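Local coordinates for 3,4-dihydroxybenzoate decarboxylase (PDB 5NY5), which probably catalyses the reversible, non-oxidative decarboxylation of 3,4-dihydroxybenzoate to catechol as a UbiD-family enzyme using prenylated FMN and a metal ion, at residues 124-132 against 173-181; 273-284 against 296-304. One frame throughout, in Å; residues are numbered along the deposited sequence.

Contact 1 (124-132 against 173-181); sequences ADDPDFDLR and CVQERDELS
Leu131 and Arg177 carry the single hydrogen bond between 124-132 and 173-181: Leu131 N donates to Arg177 O over 2.9 Å, in the carbonyl plane and on a lone pair. From the same residue, the CD2 methyl of Leu131 meets CD2 of Leu180 at 3.8 Å, the two branched chains crossing at about a right angle, as suits buried apolar residues. Asp130, at the N-cap of the short helix, takes Arg132 N on OD1 at 3.0 Å, from well above the carboxylate plane. Arg132 NH1 meets the same oxygen on its syn side, slightly out of plane toward the other face, a salt bridge inside the segment that would partly offset the charge of Asp130. Arg132 bends at chi2 and chi3, which lays its guanidinium flat over the 176-177 peptide, with Arg177 N 3.8 Å above the plane. Arg177 reaches the other way, into the turn 126-129. Its NH1 comes within 3.2 Å of Ala124 O at the guanidinium edge, Phe129 O lies over one face, and Pro127 O is 3.3 Å from Arg177 NH2; the angles are too poor for hydrogen bonds, so the attraction is mainly electrostatic. Gln175 NE2 gives Ser181 OG a 2.7 Å bond. The segments join the start of helix 131-134 to the hairpin of strands 165-174 and 179-182, with Phe129 and Leu131 also resting on Val309 of strand 303-311.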
loop_
_atom_site.group_PDB
_atom_site.type_symbol
_atom_site.label_atom_id
_atom_site.label_comp_id
_atom_site.label_asym_id
_atom_site.label_seq_id
_atom_site.Cartn_x
_atom_site.Cartn_y
_atom_site.Cartn_z
ATOM N N ALA A 124 22.775 -57.053 -20.078
ATOM C CA ALA A 124 23.891 -56.120 -20.030
ATOM C C ALA A 124 25.229 -56.795 -19.769
ATOM O O ALA A 124 26.268 -56.145 -19.923
ATOM C CB ALA A 124 23.644 -55.053 -18.961
ATOM N N ASP A 125 25.236 -58.069 -19.374
ATOM C CA ASP A 125 26.497 -58.771 -19.168
ATOM C C ASP A 125 27.206 -59.101 -20.475
ATOM O O ASP A 125 28.377 -59.495 -20.441
ATOM C CB ASP A 125 26.268 -60.049 -18.356
ATOM C CG ASP A 125 25.096 -60.865 -18.864
ATOM O OD1 ASP A 125 24.739 -60.726 -20.051
ATOM O OD2 ASP A 125 24.534 -61.651 -18.070
ATOM N N ASP A 126 26.535 -58.957 -21.610
ATOM C CA ASP A 126 27.200 -59.121 -22.896
ATOM C C ASP A 126 28.222 -58.005 -23.085
ATOM O O ASP A 126 27.894 -56.830 -22.878
ATOM C CB ASP A 126 26.176 -59.099 -24.030
ATOM C CG ASP A 126 26.785 -59.438 -25.375
ATOM O OD1 ASP A 126 27.526 -58.599 -25.928
ATOM O OD2 ASP A 126 26.509 -60.542 -25.887
ATOM N N PRO A 127 29.462 -58.321 -23.468
ATOM C CA PRO A 127 30.469 -57.260 -23.629
ATOM C C PRO A 127 30.179 -56.315 -24.778
ATOM O O PRO A 127 30.651 -55.172 -24.749
ATOM C CB PRO A 127 31.768 -58.041 -23.860
ATOM C CG PRO A 127 31.323 -59.351 -24.417
ATOM C CD PRO A 127 30.011 -59.658 -23.752
ATOM N N ASP A 128 29.425 -56.745 -25.787
ATOM C CA ASP A 128 29.037 -55.880 -26.892
ATOM C C ASP A 128 27.750 -55.116 -26.615
ATOM O O ASP A 128 27.240 -54.437 -27.511
ATOM C CB ASP A 128 28.890 -56.698 -28.176
ATOM C CG ASP A 128 30.201 -57.305 -28.630
ATOM O OD1 ASP A 128 31.235 -56.609 -28.556
ATOM O OD2 ASP A 128 30.200 -58.480 -29.054
ATOM N N PHE A 129 27.216 -55.212 -25.399
ATOM C CA PHE A 129 26.016 -54.469 -25.049
ATOM C C PHE A 129 26.317 -52.977 -24.977
ATOM O O PHE A 129 27.353 -52.559 -24.453
ATOM C CB PHE A 129 25.461 -54.959 -23.712
ATOM C CG PHE A 129 24.245 -54.212 -23.247
ATOM C CD1 PHE A 129 24.362 -53.147 -22.370
ATOM C CD2 PHE A 129 22.985 -54.578 -23.683
ATOM C CE1 PHE A 129 23.247 -52.460 -21.941
ATOM C CE2 PHE A 129 21.865 -53.894 -23.255
ATOM C CZ PHE A 129 21.997 -52.834 -22.383
ATOM N N ASP A 130 25.400 -52.175 -25.511
ATOM C CA ASP A 130 25.547 -50.723 -25.495
ATOM C C ASP A 130 24.162 -50.111 -25.589
ATOM O O ASP A 130 23.458 -50.319 -26.583
ATOM C CB ASP A 130 26.432 -50.243 -26.646
ATOM C CG ASP A 130 26.824 -48.781 -26.512
ATOM O OD1 ASP A 130 26.225 -48.071 -25.679
ATOM O OD2 ASP A 130 27.731 -48.338 -27.245
ATOM N N LEU A 131 23.776 -49.353 -24.562
ATOM C CA LEU A 131 22.456 -48.736 -24.552
ATOM C C LEU A 131 22.309 -47.717 -25.672
ATOM O O LEU A 131 21.198 -47.492 -26.165
ATOM C CB LEU A 131 22.203 -48.085 -23.193
ATOM C CG LEU A 131 20.754 -47.821 -22.792
ATOM C CD1 LEU A 131 19.900 -49.053 -23.034
ATOM C CD2 LEU A 131 20.687 -47.398 -21.334
ATOM N N ARG A 132 23.416 -47.100 -26.094
ATOM C CA ARG A 132 23.357 -46.129 -27.180
ATOM C C ARG A 132 23.002 -46.795 -28.503
ATOM O O ARG A 132 22.243 -46.234 -29.301
ATOM C CB ARG A 132 24.687 -45.385 -27.301
ATOM C CG ARG A 132 24.962 -44.367 -26.205
ATOM C CD ARG A 132 25.584 -45.003 -24.971
ATOM N NE ARG A 132 26.734 -44.238 -24.497
ATOM C CZ ARG A 132 28.000 -44.595 -24.687
ATOM N NH1 ARG A 132 28.285 -45.718 -25.335
ATOM N NH2 ARG A 132 28.981 -43.835 -24.224
ATOM N N CYS A 173 18.838 -39.609 -17.852
ATOM C CA CYS A 173 19.834 -39.169 -18.817
ATOM C C CYS A 173 20.825 -40.296 -19.072
ATOM O O CYS A 173 21.319 -40.920 -18.128
ATOM C CB CYS A 173 20.562 -37.922 -18.314
ATOM S SG CYS A 173 21.805 -37.265 -19.445
ATOM N N VAL A 174 21.110 -40.555 -20.346
ATOM C CA VAL A 174 22.038 -41.617 -20.711
ATOM C C VAL A 174 23.459 -41.157 -20.415
ATOM O O VAL A 174 23.902 -40.112 -20.904
ATOM C CB VAL A 174 21.875 -42.006 -22.185
ATOM C CG1 VAL A 174 22.911 -43.039 -22.579
ATOM C CG2 VAL A 174 20.472 -42.524 -22.442
ATOM N N GLN A 175 24.181 -41.938 -19.616
ATOM C CA GLN A 175 25.538 -41.604 -19.209
ATOM C C GLN A 175 26.584 -42.520 -19.825
ATOM O O GLN A 175 27.564 -42.041 -20.402
ATOM C CB GLN A 175 25.653 -41.645 -17.679
ATOM C CG GLN A 175 24.678 -40.730 -16.955
ATOM C CD GLN A 175 24.951 -39.258 -17.206
ATOM O OE1 GLN A 175 26.023 -38.882 -17.680
ATOM N NE2 GLN A 175 23.977 -38.416 -16.886
ATOM N N GLU A 176 26.401 -43.834 -19.712
ATOM C CA GLU A 176 27.354 -44.787 -20.263
ATOM C C GLU A 176 26.634 -45.844 -21.087
ATOM O O GLU A 176 25.420 -45.753 -21.296
ATOM C CB GLU A 176 28.162 -45.450 -19.146
ATOM C CG GLU A 176 28.852 -44.479 -18.203
ATOM C CD GLU A 176 30.005 -43.746 -18.855
ATOM O OE1 GLU A 176 30.463 -44.180 -19.932
ATOM O OE2 GLU A 176 30.456 -42.731 -18.285
ATOM N N ARG A 177 27.373 -46.851 -21.559
ATOM C CA ARG A 177 26.743 -47.961 -22.266
ATOM C C ARG A 177 25.808 -48.755 -21.366
ATOM O O ARG A 177 24.896 -49.419 -21.871
ATOM C CB ARG A 177 27.807 -48.891 -22.851
ATOM C CG ARG A 177 28.903 -49.268 -21.870
ATOM C CD ARG A 177 29.500 -50.631 -22.181
ATOM N NE ARG A 177 28.718 -51.715 -21.593
ATOM C CZ ARG A 177 29.127 -52.977 -21.520
ATOM N NH1 ARG A 177 28.351 -53.898 -20.964
ATOM N NH2 ARG A 177 30.314 -53.319 -21.999
ATOM N N ASP A 178 26.009 -48.702 -20.048
ATOM C CA ASP A 178 25.163 -49.457 -19.134
ATOM C C ASP A 178 24.778 -48.652 -17.899
ATOM O O ASP A 178 24.441 -49.244 -16.867
ATOM C CB ASP A 178 25.854 -50.756 -18.709
ATOM C CG ASP A 178 27.200 -50.515 -18.056
ATOM O OD1 ASP A 178 27.714 -49.381 -18.139
ATOM O OD2 ASP A 178 27.753 -51.467 -17.468
ATOM N N GLU A 179 24.814 -47.322 -17.974
ATOM C CA GLU A 179 24.536 -46.468 -16.829
ATOM C C GLU A 179 23.605 -45.331 -17.221
ATOM O O GLU A 179 23.722 -44.763 -18.310
ATOM C CB GLU A 179 25.831 -45.895 -16.240
ATOM C CG GLU A 179 26.794 -46.949 -15.723
ATOM C CD GLU A 179 28.075 -46.349 -15.189
ATOM O OE1 GLU A 179 28.152 -45.105 -15.094
ATOM O OE2 GLU A 179 29.007 -47.117 -14.869
ATOM N N LEU A 180 22.685 -45.003 -16.318
ATOM C CA LEU A 180 21.779 -43.877 -16.472
ATOM C C LEU A 180 21.764 -43.067 -15.186
ATOM O O LEU A 180 21.925 -43.611 -14.090
ATOM C CB LEU A 180 20.351 -44.333 -16.792
ATOM C CG LEU A 180 20.104 -45.182 -18.036
ATOM C CD1 LEU A 180 18.846 -46.007 -17.844
ATOM C CD2 LEU A 180 19.972 -44.301 -19.261
ATOM N N SER A 181 21.565 -41.760 -15.324
ATOM C CA SER A 181 21.387 -40.876 -14.181
ATOM C C SER A 181 19.904 -40.579 -14.014
ATOM O O SER A 181 19.228 -40.212 -14.980
ATOM C CB SER A 181 22.176 -39.579 -14.356
ATOM O OG SER A 181 21.723 -38.851 -15.481
#

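Contact 2 (273-284 against 296-304)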
loop_
_atom_site.group_PDB
_atom_site.type_symbol
_atom_site.label_atom_id
_atom_site.label_comp_id
_atom_site.label_asym_id
_atom_site.label_seq_id
_atom_site.Cartn_x
_atom_site.Cartn_y
_atom_site.Cartn_z
ATOM N N VAL A 273 27.673 -44.315 -5.129
ATOM C CA VAL A 273 28.136 -43.654 -6.341
ATOM C C VAL A 273 27.216 -42.485 -6.665
ATOM O O VAL A 273 25.996 -42.552 -6.467
ATOM C CB VAL A 273 28.219 -44.653 -7.510
ATOM C CG1 VAL A 273 26.833 -45.063 -7.976
ATOM C CG2 VAL A 273 29.022 -44.065 -8.663
ATOM N N ARG A 274 27.809 -41.395 -7.142
ATOM C CA ARG A 274 27.068 -40.218 -7.566
ATOM C C ARG A 274 27.691 -39.678 -8.842
ATOM O O ARG A 274 28.891 -39.834 -9.082
ATOM C CB ARG A 274 27.055 -39.125 -6.486
ATOM C CG ARG A 274 26.231 -39.477 -5.265
ATOM C CD ARG A 274 24.795 -39.771 -5.649
ATOM N NE ARG A 274 24.163 -40.686 -4.705
ATOM C CZ ARG A 274 23.346 -40.307 -3.730
ATOM N NH1 ARG A 274 23.049 -39.025 -3.571
ATOM N NH2 ARG A 274 22.821 -41.213 -2.917
ATOM N N VAL A 275 26.860 -39.040 -9.661
ATOM C CA VAL A 275 27.304 -38.462 -10.919
ATOM C C VAL A 275 26.627 -37.111 -11.089
ATOM O O VAL A 275 25.551 -36.862 -10.538
ATOM C CB VAL A 275 26.997 -39.396 -12.115
ATOM C CG1 VAL A 275 25.513 -39.364 -12.460
ATOM C CG2 VAL A 275 27.844 -39.027 -13.315
ATOM N N ARG A 276 27.280 -36.222 -11.831
ATOM C CA ARG A 276 26.662 -34.968 -12.233
ATOM C C ARG A 276 26.067 -35.137 -13.623
ATOM O O ARG A 276 26.628 -35.837 -14.470
ATOM C CB ARG A 276 27.658 -33.806 -12.203
ATOM C CG ARG A 276 28.788 -33.870 -13.208
ATOM C CD ARG A 276 29.703 -32.666 -13.029
ATOM N NE ARG A 276 30.792 -32.643 -13.997
ATOM C CZ ARG A 276 30.732 -32.023 -15.170
ATOM N NH1 ARG A 276 29.631 -31.374 -15.522
ATOM N NH2 ARG A 276 31.772 -32.054 -15.991
ATOM N N GLU A 277 24.920 -34.492 -13.840
ATOM C CA GLU A 277 24.087 -34.803 -14.998
ATOM C C GLU A 277 24.818 -34.542 -16.309
ATOM O O GLU A 277 24.736 -35.348 -17.244
ATOM C CB GLU A 277 22.793 -33.993 -14.924
ATOM C CG GLU A 277 21.573 -34.688 -15.496
ATOM C CD GLU A 277 20.280 -34.092 -14.978
ATOM O OE1 GLU A 277 20.347 -33.136 -14.179
ATOM O OE2 GLU A 277 19.197 -34.578 -15.364
ATOM N N ASP A 278 25.547 -33.430 -16.395
ATOM C CA ASP A 278 26.205 -33.016 -17.628
ATOM C C ASP A 278 27.676 -33.417 -17.670
ATOM O O ASP A 278 28.499 -32.685 -18.230
ATOM C CB ASP A 278 26.066 -31.506 -17.814
ATOM C CG ASP A 278 26.754 -30.721 -16.714
ATOM O OD1 ASP A 278 26.888 -31.252 -15.592
ATOM O OD2 ASP A 278 27.168 -29.572 -16.974
ATOM N N GLN A 279 28.022 -34.575 -17.100
ATOM C CA GLN A 279 29.430 -34.952 -17.004
ATOM C C GLN A 279 30.079 -35.104 -18.375
ATOM O O GLN A 279 31.267 -34.802 -18.532
ATOM C CB GLN A 279 29.576 -36.245 -16.203
ATOM C CG GLN A 279 28.857 -37.438 -16.801
ATOM C CD GLN A 279 29.381 -38.754 -16.269
ATOM O OE1 GLN A 279 30.439 -38.806 -15.646
ATOM N NE2 GLN A 279 28.637 -39.829 -16.506
ATOM N N HIS A 280 29.326 -35.558 -19.375
ATOM C CA HIS A 280 29.879 -35.777 -20.704
ATOM C C HIS A 280 29.684 -34.595 -21.642
ATOM O O HIS A 280 30.315 -34.558 -22.704
ATOM C CB HIS A 280 29.261 -37.031 -21.337
ATOM C CG HIS A 280 29.590 -38.301 -20.614
ATOM N ND1 HIS A 280 30.845 -38.869 -20.639
ATOM C CD2 HIS A 280 28.824 -39.117 -19.853
ATOM C CE1 HIS A 280 30.839 -39.976 -19.921
ATOM N NE2 HIS A 280 29.625 -40.150 -19.432
ATOM N N THR A 281 28.837 -33.631 -21.285
ATOM C CA THR A 281 28.563 -32.491 -22.149
ATOM C C THR A 281 29.025 -31.161 -21.578
ATOM O O THR A 281 29.410 -30.280 -22.348
ATOM C CB THR A 281 27.064 -32.401 -22.451
ATOM O OG1 THR A 281 26.329 -32.406 -21.223
ATOM C CG2 THR A 281 26.626 -33.579 -23.306
ATOM N N ASN A 282 28.983 -30.994 -20.254
ATOM C CA ASN A 282 29.447 -29.779 -19.581
ATOM C C ASN A 282 28.706 -28.536 -20.063
ATOM O O ASN A 282 29.264 -27.436 -20.080
ATOM C CB ASN A 282 30.958 -29.592 -19.745
ATOM C CG ASN A 282 31.755 -30.717 -19.117
ATOM O OD1 ASN A 282 31.322 -31.332 -18.144
ATOM N ND2 ASN A 282 32.929 -30.990 -19.672
ATOM N N THR A 283 27.445 -28.691 -20.457
ATOM C CA THR A 283 26.635 -27.544 -20.845
ATOM C C THR A 283 26.076 -26.791 -19.647
ATOM O O THR A 283 25.390 -25.781 -19.838
ATOM C CB THR A 283 25.479 -27.982 -21.750
ATOM O OG1 THR A 283 24.635 -28.901 -21.047
ATOM C CG2 THR A 283 26.005 -28.647 -23.011
ATOM N N GLY A 284 26.345 -27.253 -18.426
ATOM C CA GLY A 284 25.795 -26.645 -17.234
ATOM C C GLY A 284 24.303 -26.799 -17.066
ATOM O O GLY A 284 23.780 -26.450 -16.002
ATOM N N GLU A 296 19.059 -26.382 -14.644
ATOM C CA GLU A 296 20.479 -26.554 -14.385
ATOM C C GLU A 296 20.781 -28.017 -14.094
ATOM O O GLU A 296 19.941 -28.755 -13.571
ATOM C CB GLU A 296 20.934 -25.677 -13.215
ATOM C CG GLU A 296 20.282 -26.015 -11.885
ATOM C CD GLU A 296 20.862 -25.218 -10.730
ATOM O OE1 GLU A 296 21.586 -24.230 -10.985
ATOM O OE2 GLU A 296 20.595 -25.582 -9.565
ATOM N N ALA A 297 21.993 -28.432 -14.446
ATOM C CA ALA A 297 22.394 -29.816 -14.250
ATOM C C ALA A 297 22.490 -30.145 -12.767
ATOM O O ALA A 297 22.967 -29.339 -11.964
ATOM C CB ALA A 297 23.734 -30.081 -14.935
ATOM N N ASN A 298 22.029 -31.334 -12.403
ATOM C CA ASN A 298 22.120 -31.775 -11.016
ATOM C C ASN A 298 23.544 -32.236 -10.721
ATOM O O ASN A 298 24.088 -33.057 -11.464
ATOM C CB ASN A 298 21.126 -32.901 -10.747
ATOM C CG ASN A 298 20.958 -33.198 -9.269
ATOM O OD1 ASN A 298 21.933 -33.304 -8.525
ATOM N ND2 ASN A 298 19.711 -33.334 -8.835
ATOM N N PRO A 299 24.177 -31.728 -9.665
ATOM C CA PRO A 299 25.577 -32.091 -9.402
ATOM C C PRO A 299 25.746 -33.491 -8.829
ATOM O O PRO A 299 26.780 -34.128 -9.049
ATOM C CB PRO A 299 26.034 -31.024 -8.396
ATOM C CG PRO A 299 24.995 -29.943 -8.459
ATOM C CD PRO A 299 23.721 -30.636 -8.793
ATOM N N SER A 300 24.752 -33.982 -8.092
ATOM C CA SER A 300 24.835 -35.281 -7.424
ATOM C C SER A 300 23.584 -36.083 -7.765
ATOM O O SER A 300 22.509 -35.823 -7.217
ATOM C CB SER A 300 24.990 -35.111 -5.915
ATOM O OG SER A 300 25.091 -36.364 -5.260
ATOM N N LEU A 301 23.725 -37.059 -8.661
ATOM C CA LEU A 301 22.605 -37.887 -9.072
ATOM C C LEU A 301 22.909 -39.365 -8.862
ATOM O O LEU A 301 24.012 -39.822 -9.178
ATOM C CB LEU A 301 22.254 -37.653 -10.547
ATOM C CG LEU A 301 21.302 -36.490 -10.813
ATOM C CD1 LEU A 301 20.968 -36.388 -12.291
ATOM C CD2 LEU A 301 20.045 -36.655 -9.982
ATOM N N PRO A 302 21.957 -40.131 -8.334
ATOM C CA PRO A 302 22.157 -41.580 -8.228
ATOM C C PRO A 302 22.170 -42.234 -9.601
ATOM O O PRO A 302 21.440 -41.830 -10.509
ATOM C CB PRO A 302 20.960 -42.046 -7.391
ATOM C CG PRO A 302 19.935 -40.988 -7.578
ATOM C CD PRO A 302 20.682 -39.702 -7.737
ATOM N N VAL A 303 23.010 -43.254 -9.743
ATOM C CA VAL A 303 23.245 -43.920 -11.018
ATOM C C VAL A 303 22.424 -45.200 -11.069
ATOM O O VAL A 303 22.400 -45.970 -10.102
ATOM C CB VAL A 303 24.741 -44.218 -11.218
ATOM C CG1 VAL A 303 24.952 -45.159 -12.392
ATOM C CG2 VAL A 303 25.512 -42.926 -11.426
ATOM N N ILE A 304 21.747 -45.424 -12.190
ATOM C CA ILE A 304 21.070 -46.685 -12.465
ATOM C C ILE A 304 21.976 -47.521 -13.357
ATOM O O ILE A 304 22.326 -47.104 -14.466
ATOM C CB ILE A 304 19.699 -46.467 -13.120
ATOM C CG1 ILE A 304 18.665 -46.071 -12.069
ATOM C CG2 ILE A 304 19.251 -47.723 -13.848
ATOM C CD1 ILE A 304 17.242 -46.149 -12.560
HETATM O O HOH W 1 18.410 -31.780 -13.316
#
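Val275 and Leu301 form a single antiparallel bridge, a hydrogen-bonded pair whose N and O atoms bond both ways, and a further backbone bond runs from Glu277 N to Asn298 O at 2.9 Å, nearly straight on to the carbonyl. On one side of the bridge Val275 CG1 packs on Val303 CG2 at 3.7 Å and Val273 CG1 on Val303 CB at 3.9 Å, beta-branched residues that fit an extended backbone. Glu277 does double duty. Its extended chain carries OE1 to Asn298 N, 3.0 Å away and met on the anti lone pair, while the CD1 methyl of Leu301 lies 3.6 Å from its CD. At the far end Ala297, small enough to fit, sets its CB 3.4 Å from Asp278 OD1, and Ala297 N bonds Gly284 O from above the carbonyl plane. Asn298 OD1 accepts Ser300 N, an Asx turn that shapes the bend before the bridge. Arg274 lays its aliphatic part along Ser300 OG, and its NH2 makes a salt bridge with Glu198. Held by Asn298 N and a water that both donate to OE1, the Glu277 carboxylate is kept close to Arg171 of the prenylated FMN site, consistent with the acid-arginine network of UbiD enzymes.

How the contacts relate
From the N terminus, the chain leaves strand 120-123, passes through 124-132 and runs through strands 148-157 and 165-174 before contact 1 closes that loop at the hairpin 173-181. Contact 2 comes later, closing a much shorter loop, which contains strand 285-288 and most of strand 294-296, between 273-284 and 296-304. The two are in series, neither nested nor crossed, with centres about 16 Å apart. They nevertheless meet in space: strand 179-182 pairs with strand 303-311, where Leu180 O probably accepts a hydrogen bond from Ile304 N, and Gln175 OE1 probably accepts another from Gln279 NE2. Together they tie the helix 131-134 region and the 273-284 loop to one antiparallel sheet within the Rift-related domain.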